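Local coordinates for protein berberine bridge enzyme-like 28 (Arabidopsis thaliana, PDB 5D79) that is an FAD-dependent oxidoreductase of the berberine bridge enzyme-like family and takes part in adaptation to salt stress, at residues K348-S351 and L352-T356; P375-E378 and A379-Q382; L388-P391 and E392-L395. All blocks are in the same frame, centred on the assembly; numbering follows the deposited sequence.

Contact 1: residues K348-S351 and L352-T356; sequences KGES and LGVLT
The carboxylate of E350 meets V354 through the methyl CG1, which stands off to one side of the plane of the acid group, with OE2 of E350 3.8 Å from CG1 of V354. The same methyl is touched by the aliphatic part of the chain, CG of E350 lying 3.7 Å from CG1 of V354. The two side chains meet across the start of a short 3-10 segment, 352-356, in the loop between helix 336-343 and strand 363-372. The torsions explain the approach: CG of E350 is anti to its N (chi1 -177°), and a bend at the next bond (chi2 84°) folds the acid group back so that methylene and carboxylate share one neighbour.

The backbone evidence for the 3-10 turns is a run of i to i+3 bonds. The first is weak, N of V354 to O of S351 at 3.4 Å, although nearly straight. The next is firmer, N of L355 to O of L352 at 3.1 Å. V354 also straddles the acceptor of the first turn: its CG1 and CG2 each lie 3.6 Å from O of S351, one methyl beside the other.

L355 is buried, and both L352 and L355 pack on Y158 of helix 153-163 and on helix 336-343, so the segment joins two helices; V354 rests on F346.

At the far end, O of G353 receives two donors from a single residue: N of T356 at 3.1 Å, and the hydroxyl OG1 of T356 at 2.6 Å, which comes in the carbonyl plane at a C=O...O angle of 159°.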
ATOM      1  N   LYS A 348       6.910  13.885 -19.547  1.00 31.92           N
ATOM      2  CA  LYS A 348       8.281  13.399 -19.685  1.00 36.68           C
ATOM      3  C   LYS A 348       9.247  14.570 -19.632  1.00 33.85           C
ATOM      4  O   LYS A 348       9.020  15.609 -20.251  1.00 32.30           O
ATOM      5  CB  LYS A 348       8.474  12.587 -20.974  1.00 41.91           C
ATOM      6  CG  LYS A 348       8.573  13.374 -22.262  1.00 42.45           C
ATOM      7  CD  LYS A 348       8.862  12.446 -23.439  1.00 43.85           C
ATOM      8  CE  LYS A 348      10.301  11.943 -23.437  1.00 42.70           C
ATOM      9  NZ  LYS A 348      10.687  11.332 -24.752  1.00 41.89           N
ATOM     10  N   GLY A 349      10.311  14.414 -18.855  1.00 34.26           N
ATOM     11  CA  GLY A 349      11.245  15.505 -18.660  1.00 37.72           C
ATOM     12  C   GLY A 349      10.802  16.500 -17.598  1.00 38.44           C
ATOM     13  O   GLY A 349      11.350  17.597 -17.499  1.00 34.96           O
ATOM     14  N   GLU A 350       9.807  16.116 -16.804  1.00 40.06           N
ATOM     15  CA  GLU A 350       9.377  16.910 -15.655  1.00 38.93           C
ATOM     16  C   GLU A 350      10.468  16.956 -14.572  1.00 33.13           C
ATOM     17  O   GLU A 350      11.273  16.029 -14.456  1.00 32.21           O
ATOM     18  CB  GLU A 350       8.079  16.329 -15.080  1.00 40.30           C
ATOM     19  CG  GLU A 350       7.475  17.100 -13.916  1.00 39.99           C
ATOM     20  CD  GLU A 350       6.608  18.251 -14.367  1.00 44.83           C
ATOM     21  OE1 GLU A 350       7.092  19.089 -15.156  1.00 49.98           O
ATOM     22  OE2 GLU A 350       5.432  18.306 -13.942  1.00 46.12           O
ATOM     23  N   SER A 351      10.490  18.030 -13.786  1.00 30.30           N
ATOM     24  CA  SER A 351      11.444  18.162 -12.682  1.00 34.84           C
ATOM     25  C   SER A 351      11.166  17.132 -11.576  1.00 29.24           C
ATOM     26  O   SER A 351      10.006  16.840 -11.268  1.00 24.53           O
ATOM     27  CB  SER A 351      11.419  19.593 -12.106  1.00 40.44           C
ATOM     28  OG  SER A 351      10.240  19.871 -11.359  1.00 43.40           O
ATOM     29  N   LEU A 352      12.232  16.587 -10.984  1.00 25.87           N
ATOM     30  CA  LEU A 352      12.110  15.563  -9.944  1.00 23.91           C
ATOM     31  C   LEU A 352      11.358  16.062  -8.710  1.00 22.47           C
ATOM     32  O   LEU A 352      10.878  15.271  -7.904  1.00 27.09           O
ATOM     33  CB  LEU A 352      13.488  15.066  -9.525  1.00 24.40           C
ATOM     34  CG  LEU A 352      14.344  14.418 -10.607  1.00 27.10           C
ATOM     35  CD1 LEU A 352      15.701  13.997 -10.032  1.00 26.01           C
ATOM     36  CD2 LEU A 352      13.592  13.241 -11.206  1.00 24.05           C
ATOM     37  N   GLY A 353      11.264  17.378  -8.570  1.00 20.99           N
ATOM     38  CA  GLY A 353      10.622  17.989  -7.423  1.00 20.22           C
ATOM     39  C   GLY A 353       9.162  17.652  -7.213  1.00 19.64           C
ATOM     40  O   GLY A 353       8.656  17.815  -6.111  1.00 23.81           O
ATOM     41  N   VAL A 354       8.478  17.176  -8.249  1.00 19.69           N
ATOM     42  CA  VAL A 354       7.057  16.860  -8.120  1.00 20.10           C
ATOM     43  C   VAL A 354       6.855  15.657  -7.216  1.00 24.57           C
ATOM     44  O   VAL A 354       5.746  15.387  -6.752  1.00 25.82           O
ATOM     45  CB  VAL A 354       6.407  16.583  -9.476  1.00 18.07           C
ATOM     46  CG1 VAL A 354       6.625  17.764 -10.401  1.00 21.23           C
ATOM     47  CG2 VAL A 354       6.962  15.312 -10.089  1.00 17.19           C
ATOM     48  N   LEU A 355       7.937  14.932  -6.964  1.00 26.51           N
ATOM     49  CA  LEU A 355       7.888  13.769  -6.098  1.00 24.45           C
ATOM     50  C   LEU A 355       7.575  14.171  -4.672  1.00 25.10           C
ATOM     51  O   LEU A 355       7.032  13.380  -3.898  1.00 26.71           O
ATOM     52  CB  LEU A 355       9.210  13.022  -6.156  1.00 19.75           C
ATOM     53  CG  LEU A 355       9.446  12.444  -7.544  1.00 17.45           C
ATOM     54  CD1 LEU A 355      10.739  11.682  -7.528  1.00 18.03           C
ATOM     55  CD2 LEU A 355       8.281  11.555  -7.978  1.00 18.35           C
ATOM     56  N   THR A 356       7.905  15.422  -4.357  1.00 27.72           N
ATOM     57  CA  THR A 356       7.778  15.986  -3.019  1.00 26.96           C
ATOM     58  C   THR A 356       6.420  16.616  -2.724  1.00 27.85           C
ATOM     59  O   THR A 356       6.186  17.041  -1.600  1.00 29.11           O
ATOM     60  CB  THR A 356       8.848  17.057  -2.781  1.00 20.05           C
ATOM     61  OG1 THR A 356       8.509  18.235  -3.508  1.00 20.75           O
ATOM     62  CG2 THR A 356      10.191  16.572  -3.265  1.00 22.29           C
TER

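Contact 2: residues P375-E378 and A379-Q382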
ATOM      1  N   PRO A 375      -3.081 -19.711 -14.804  1.00 16.55           N
ATOM      2  CA  PRO A 375      -3.641 -18.797 -15.808  1.00 18.05           C
ATOM      3  C   PRO A 375      -5.161 -18.893 -15.933  1.00 18.17           C
ATOM      4  O   PRO A 375      -5.705 -19.995 -16.023  1.00 20.03           O
ATOM      5  CB  PRO A 375      -2.948 -19.243 -17.100  1.00 18.42           C
ATOM      6  CG  PRO A 375      -1.658 -19.801 -16.629  1.00 18.63           C
ATOM      7  CD  PRO A 375      -2.021 -20.554 -15.384  1.00 16.96           C
ATOM      8  N   ILE A 376      -5.834 -17.747 -15.897  1.00 15.18           N
ATOM      9  CA  ILE A 376      -7.275 -17.710 -16.056  1.00 15.79           C
ATOM     10  C   ILE A 376      -7.596 -17.930 -17.525  1.00 18.33           C
ATOM     11  O   ILE A 376      -6.790 -17.582 -18.395  1.00 20.22           O
ATOM     12  CB  ILE A 376      -7.866 -16.382 -15.568  1.00 16.51           C
ATOM     13  CG1 ILE A 376      -7.603 -15.278 -16.599  1.00 17.61           C
ATOM     14  CG2 ILE A 376      -7.296 -16.045 -14.198  1.00 16.18           C
ATOM     15  CD1 ILE A 376      -8.140 -13.932 -16.230  1.00 20.15           C
ATOM     16  N   PRO A 377      -8.760 -18.534 -17.810  1.00 15.46           N
ATOM     17  CA  PRO A 377      -9.144 -18.843 -19.189  1.00 19.83           C
ATOM     18  C   PRO A 377      -9.397 -17.610 -20.047  1.00 19.07           C
ATOM     19  O   PRO A 377      -9.758 -16.557 -19.527  1.00 16.67           O
ATOM     20  CB  PRO A 377     -10.441 -19.642 -19.020  1.00 21.00           C
ATOM     21  CG  PRO A 377     -10.960 -19.245 -17.706  1.00 20.42           C
ATOM     22  CD  PRO A 377      -9.747 -19.053 -16.850  1.00 14.88           C
ATOM     23  N   GLU A 378      -9.216 -17.773 -21.353  1.00 19.21           N
ATOM     24  CA  GLU A 378      -9.484 -16.727 -22.327  1.00 18.98           C
ATOM     25  C   GLU A 378     -10.856 -16.123 -22.082  1.00 19.50           C
ATOM     26  O   GLU A 378     -11.039 -14.917 -22.208  1.00 19.35           O
ATOM     27  CB  GLU A 378      -9.398 -17.295 -23.742  1.00 21.54           C
ATOM     28  CG  GLU A 378      -9.644 -16.282 -24.850  1.00 23.83           C
ATOM     29  CD  GLU A 378      -9.653 -16.919 -26.237  1.00 27.45           C
ATOM     30  OE1 GLU A 378     -10.119 -18.080 -26.364  1.00 29.79           O
ATOM     31  OE2 GLU A 378      -9.197 -16.251 -27.198  1.00 27.83           O
ATOM     32  N   ALA A 379     -11.806 -16.980 -21.712  1.00 20.32           N
ATOM     33  CA  ALA A 379     -13.171 -16.577 -21.400  1.00 19.38           C
ATOM     34  C   ALA A 379     -13.225 -15.595 -20.231  1.00 21.20           C
ATOM     35  O   ALA A 379     -14.019 -14.652 -20.242  1.00 18.29           O
ATOM     36  CB  ALA A 379     -14.019 -17.799 -21.096  1.00 19.87           C
ATOM     37  N   ALA A 380     -12.396 -15.819 -19.217  1.00 17.46           N
ATOM     38  CA  ALA A 380     -12.349 -14.908 -18.086  1.00 15.33           C
ATOM     39  C   ALA A 380     -11.822 -13.545 -18.524  1.00 18.62           C
ATOM     40  O   ALA A 380     -12.330 -12.498 -18.107  1.00 19.41           O
ATOM     41  CB  ALA A 380     -11.489 -15.473 -16.980  1.00 14.22           C
ATOM     42  N   ILE A 381     -10.798 -13.562 -19.367  1.00 18.85           N
ATOM     43  CA  ILE A 381     -10.174 -12.326 -19.830  1.00 19.79           C
ATOM     44  C   ILE A 381     -11.155 -11.459 -20.635  1.00 19.05           C
ATOM     45  O   ILE A 381     -11.204 -10.233 -20.472  1.00 18.43           O
ATOM     46  CB  ILE A 381      -8.908 -12.624 -20.671  1.00 18.23           C
ATOM     47  CG1 ILE A 381      -7.882 -13.358 -19.816  1.00 13.42           C
ATOM     48  CG2 ILE A 381      -8.286 -11.335 -21.198  1.00 19.10           C
ATOM     49  CD1 ILE A 381      -6.871 -14.112 -20.624  1.00 13.70           C
ATOM     50  N   GLN A 382     -11.950 -12.095 -21.486  1.00 19.07           N
ATOM     51  CA  GLN A 382     -12.908 -11.360 -22.301  1.00 19.74           C
ATOM     52  C   GLN A 382     -13.990 -10.725 -21.443  1.00 18.53           C
ATOM     53  O   GLN A 382     -14.418  -9.610 -21.706  1.00 18.72           O
ATOM     54  CB  GLN A 382     -13.532 -12.275 -23.350  1.00 22.28           C
ATOM     55  CG  GLN A 382     -12.501 -12.901 -24.272  1.00 24.97           C
ATOM     56  CD  GLN A 382     -13.119 -13.811 -25.302  1.00 27.87           C
ATOM     57  OE1 GLN A 382     -12.958 -13.601 -26.505  1.00 33.77           O
ATOM     58  NE2 GLN A 382     -13.838 -14.830 -24.839  1.00 24.13           N
TER
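Apolar contact between I376 and I381 closes a hydrophobic staple over the start of helix 378-388. I376 directly precedes the N-cap residue P377, and I381 is the fourth residue after that cap. The terminal methyl CD1 of I376 reaches CG1 of I381 at 3.6 Å, the two chains crossing at a slant, and it also rests 3.8 Å from CB of A380. What brings it there is the first torsion, which sets CG1 of I376 between its own N and carbonyl carbon (chi1 76°). The proline ring adds a second apolar touch, CG of P377 to CB of A380 at 3.9 Å. Y461 packs on I376, P377 and A380 and joins the cluster. With an alanine here in place of I376, the methyl that meets CG1 of I381 is gone, and the staple would probably be lost, with a gap left between I381 and Y461.

The hydrogen bonds across the helix start come from the backbone. O of P377 accepts N of I381 at 3.2 Å, and a weaker, strongly bent bond from N of A380 at 2.8 Å. One residue on, O of E378 takes N of Q382 at 3.1 Å, while CG of Q382 sits 3.2 Å from the same oxygen.

Charge enters through E378, in the first turn of the helix, where a carboxylate would be expected to interact favourably with the helix dipole; K271 touches it. The chemistry thus implies a two-sided helix start: a greasy face pressed into the protein, and an acidic, amide-bearing face at its surface.

Contact 3: residues L388-P391 and E392-L395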
ATOM      1  N   LEU A 388     -15.435  -3.553 -18.152  1.00 18.64           N
ATOM      2  CA  LEU A 388     -14.840  -2.221 -18.157  1.00 18.05           C
ATOM      3  C   LEU A 388     -15.516  -1.281 -19.158  1.00 18.08           C
ATOM      4  O   LEU A 388     -15.353  -0.063 -19.090  1.00 18.38           O
ATOM      5  CB  LEU A 388     -13.342  -2.314 -18.447  1.00 19.14           C
ATOM      6  CG  LEU A 388     -12.462  -2.671 -17.247  1.00 21.45           C
ATOM      7  CD1 LEU A 388     -11.162  -3.263 -17.717  1.00 19.83           C
ATOM      8  CD2 LEU A 388     -12.198  -1.444 -16.400  1.00 20.41           C
ATOM      9  N   GLU A 389     -16.288  -1.843 -20.081  1.00 18.98           N
ATOM     10  CA  GLU A 389     -17.080  -1.036 -20.998  1.00 20.48           C
ATOM     11  C   GLU A 389     -18.282  -0.390 -20.295  1.00 22.29           C
ATOM     12  O   GLU A 389     -18.968   0.453 -20.879  1.00 21.65           O
ATOM     13  CB  GLU A 389     -17.556  -1.883 -22.174  1.00 23.07           C
ATOM     14  CG  GLU A 389     -16.468  -2.747 -22.787  1.00 28.94           C
ATOM     15  CD  GLU A 389     -16.966  -3.574 -23.967  1.00 36.97           C
ATOM     16  OE1 GLU A 389     -18.199  -3.681 -24.150  1.00 41.19           O
ATOM     17  OE2 GLU A 389     -16.125  -4.115 -24.717  1.00 38.85           O
ATOM     18  N   ALA A 390     -18.536  -0.798 -19.051  1.00 24.26           N
ATOM     19  CA  ALA A 390     -19.642  -0.263 -18.249  1.00 23.20           C
ATOM     20  C   ALA A 390     -19.480   1.234 -18.021  1.00 26.31           C
ATOM     21  O   ALA A 390     -18.359   1.713 -17.867  1.00 25.65           O
ATOM     22  CB  ALA A 390     -19.734  -0.994 -16.913  1.00 23.01           C
ATOM     23  N   PRO A 391     -20.600   1.978 -18.001  1.00 29.49           N
ATOM     24  CA  PRO A 391     -20.523   3.434 -17.867  1.00 27.25           C
ATOM     25  C   PRO A 391     -19.830   3.827 -16.576  1.00 24.46           C
ATOM     26  O   PRO A 391     -19.009   4.743 -16.580  1.00 24.14           O
ATOM     27  CB  PRO A 391     -21.994   3.873 -17.855  1.00 28.74           C
ATOM     28  CG  PRO A 391     -22.759   2.729 -18.427  1.00 30.82           C
ATOM     29  CD  PRO A 391     -21.998   1.504 -18.042  1.00 31.41           C
ATOM     30  N   GLU A 392     -20.147   3.119 -15.494  1.00 25.06           N
ATOM     31  CA  GLU A 392     -19.606   3.440 -14.177  1.00 23.43           C
ATOM     32  C   GLU A 392     -18.150   2.950 -14.029  1.00 22.32           C
ATOM     33  O   GLU A 392     -17.490   3.216 -13.028  1.00 22.04           O
ATOM     34  CB  GLU A 392     -20.525   2.873 -13.069  1.00 24.23           C
ATOM     35  CG  GLU A 392     -20.493   1.353 -12.821  1.00 28.57           C
ATOM     36  CD  GLU A 392     -21.391   0.543 -13.755  1.00 27.66           C
ATOM     37  OE1 GLU A 392     -21.878   1.099 -14.756  1.00 24.35           O
ATOM     38  OE2 GLU A 392     -21.600  -0.665 -13.487  1.00 27.64           O
ATOM     39  N   ALA A 393     -17.635   2.269 -15.049  1.00 24.18           N
ATOM     40  CA  ALA A 393     -16.229   1.860 -15.050  1.00 24.51           C
ATOM     41  C   ALA A 393     -15.332   2.799 -15.869  1.00 21.50           C
ATOM     42  O   ALA A 393     -14.238   2.402 -16.276  1.00 22.98           O
ATOM     43  CB  ALA A 393     -16.098   0.435 -15.571  1.00 24.96           C
ATOM     44  N   ARG A 394     -15.792   4.028 -16.113  1.00 18.07           N
ATOM     45  CA  ARG A 394     -15.031   4.991 -16.909  1.00 21.14           C
ATOM     46  C   ARG A 394     -13.707   5.361 -16.247  1.00 23.72           C
ATOM     47  O   ARG A 394     -12.706   5.581 -16.936  1.00 25.86           O
ATOM     48  CB  ARG A 394     -15.835   6.273 -17.169  1.00 22.80           C
ATOM     49  CG  ARG A 394     -15.164   7.171 -18.208  1.00 28.28           C
ATOM     50  CD  ARG A 394     -15.976   8.402 -18.533  1.00 35.69           C
ATOM     51  NE  ARG A 394     -16.130   9.288 -17.376  1.00 45.65           N
ATOM     52  CZ  ARG A 394     -15.275  10.257 -17.045  1.00 44.36           C
ATOM     53  NH1 ARG A 394     -14.188  10.462 -17.778  1.00 43.62           N
ATOM     54  NH2 ARG A 394     -15.504  11.017 -15.977  1.00 42.54           N
ATOM     55  N   LEU A 395     -13.693   5.435 -14.919  1.00 24.18           N
ATOM     56  CA  LEU A 395     -12.446   5.721 -14.213  1.00 24.19           C
ATOM     57  C   LEU A 395     -11.968   4.521 -13.402  1.00 19.06           C
ATOM     58  O   LEU A 395     -11.264   4.666 -12.409  1.00 20.02           O
ATOM     59  CB  LEU A 395     -12.605   6.940 -13.313  1.00 28.42           C
ATOM     60  CG  LEU A 395     -12.950   8.252 -14.025  1.00 27.61           C
ATOM     61  CD1 LEU A 395     -12.741   9.421 -13.074  1.00 28.03           C
ATOM     62  CD2 LEU A 395     -12.130   8.423 -15.287  1.00 26.26           C
TER
HETATM   63  O   HOH W   1     -12.971   0.905 -18.981  1.00 42.03           O
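The carbonyl oxygen of L388 is gripped by two hydrogen-bond donors, a water and R292, and met by a methyl from across the turn. The water donates to O of L388 at 2.6 Å, NH2 of R292 supplies the second hydrogen bond, and CB of A393 lies 3.6 Å from the same oxygen. The water donates again, weakly, to O of A393 at 3.3 Å, so it links L388 to A393 across the turn.

The chain reverses here through a type I beta turn, A390 to A393. Its backbone angles at P391 and E392 fit that class, and its closing bond runs from N of A393 to O of A390 at 3.0 Å. A further bond, N of R394 to O of P391 at 3.3 Å, is weak.

E392 is the side chain that folds back over this turn. Its CG lies between N and the carbonyl carbon (chi1 74°), and the bend after it returns the carboxylate alongside the proline ring, the two side chains pointing the same way. OE1 of E392 comes 3.3 Å from CD of P391 and 3.7 Å from CB of A390. CB of A393 touches CB of A390 at 4.1 Å, and CD2 of L388 is a looser neighbour of CB of A393.

In the fold, this turn leads from helix 378-388 into strand 396-402. W450 of helix 441-458 packs on A390, E392 and A393, with K446 also touching E392. L388 lies against L290 of strand 284-292 and V298 of strand 298-306, while backbone bonds between L395 and Y432 join the turn's exit to strand 425-434.

Overall arrangement
All three contacts are local and in series along the chain. Contacts 2 and 3 bracket the same helix, 378-388, from its start to the turn that follows it, with nearest atoms about 6 Å apart. Contact 1 stands apart, its centre 38 Å from that of contact 2 and 30 Å from that of contact 3. It is a surface contact, whereas the other two are partly buried. Their chemistry follows: contact 1 sets an acid's chain against one methyl, contact 2 pairs two isoleucines across the N-cap of the helix, and contact 3 relies on a turn, a water and an arginine beside the seven-stranded antiparallel sheet. None lies at the flavin.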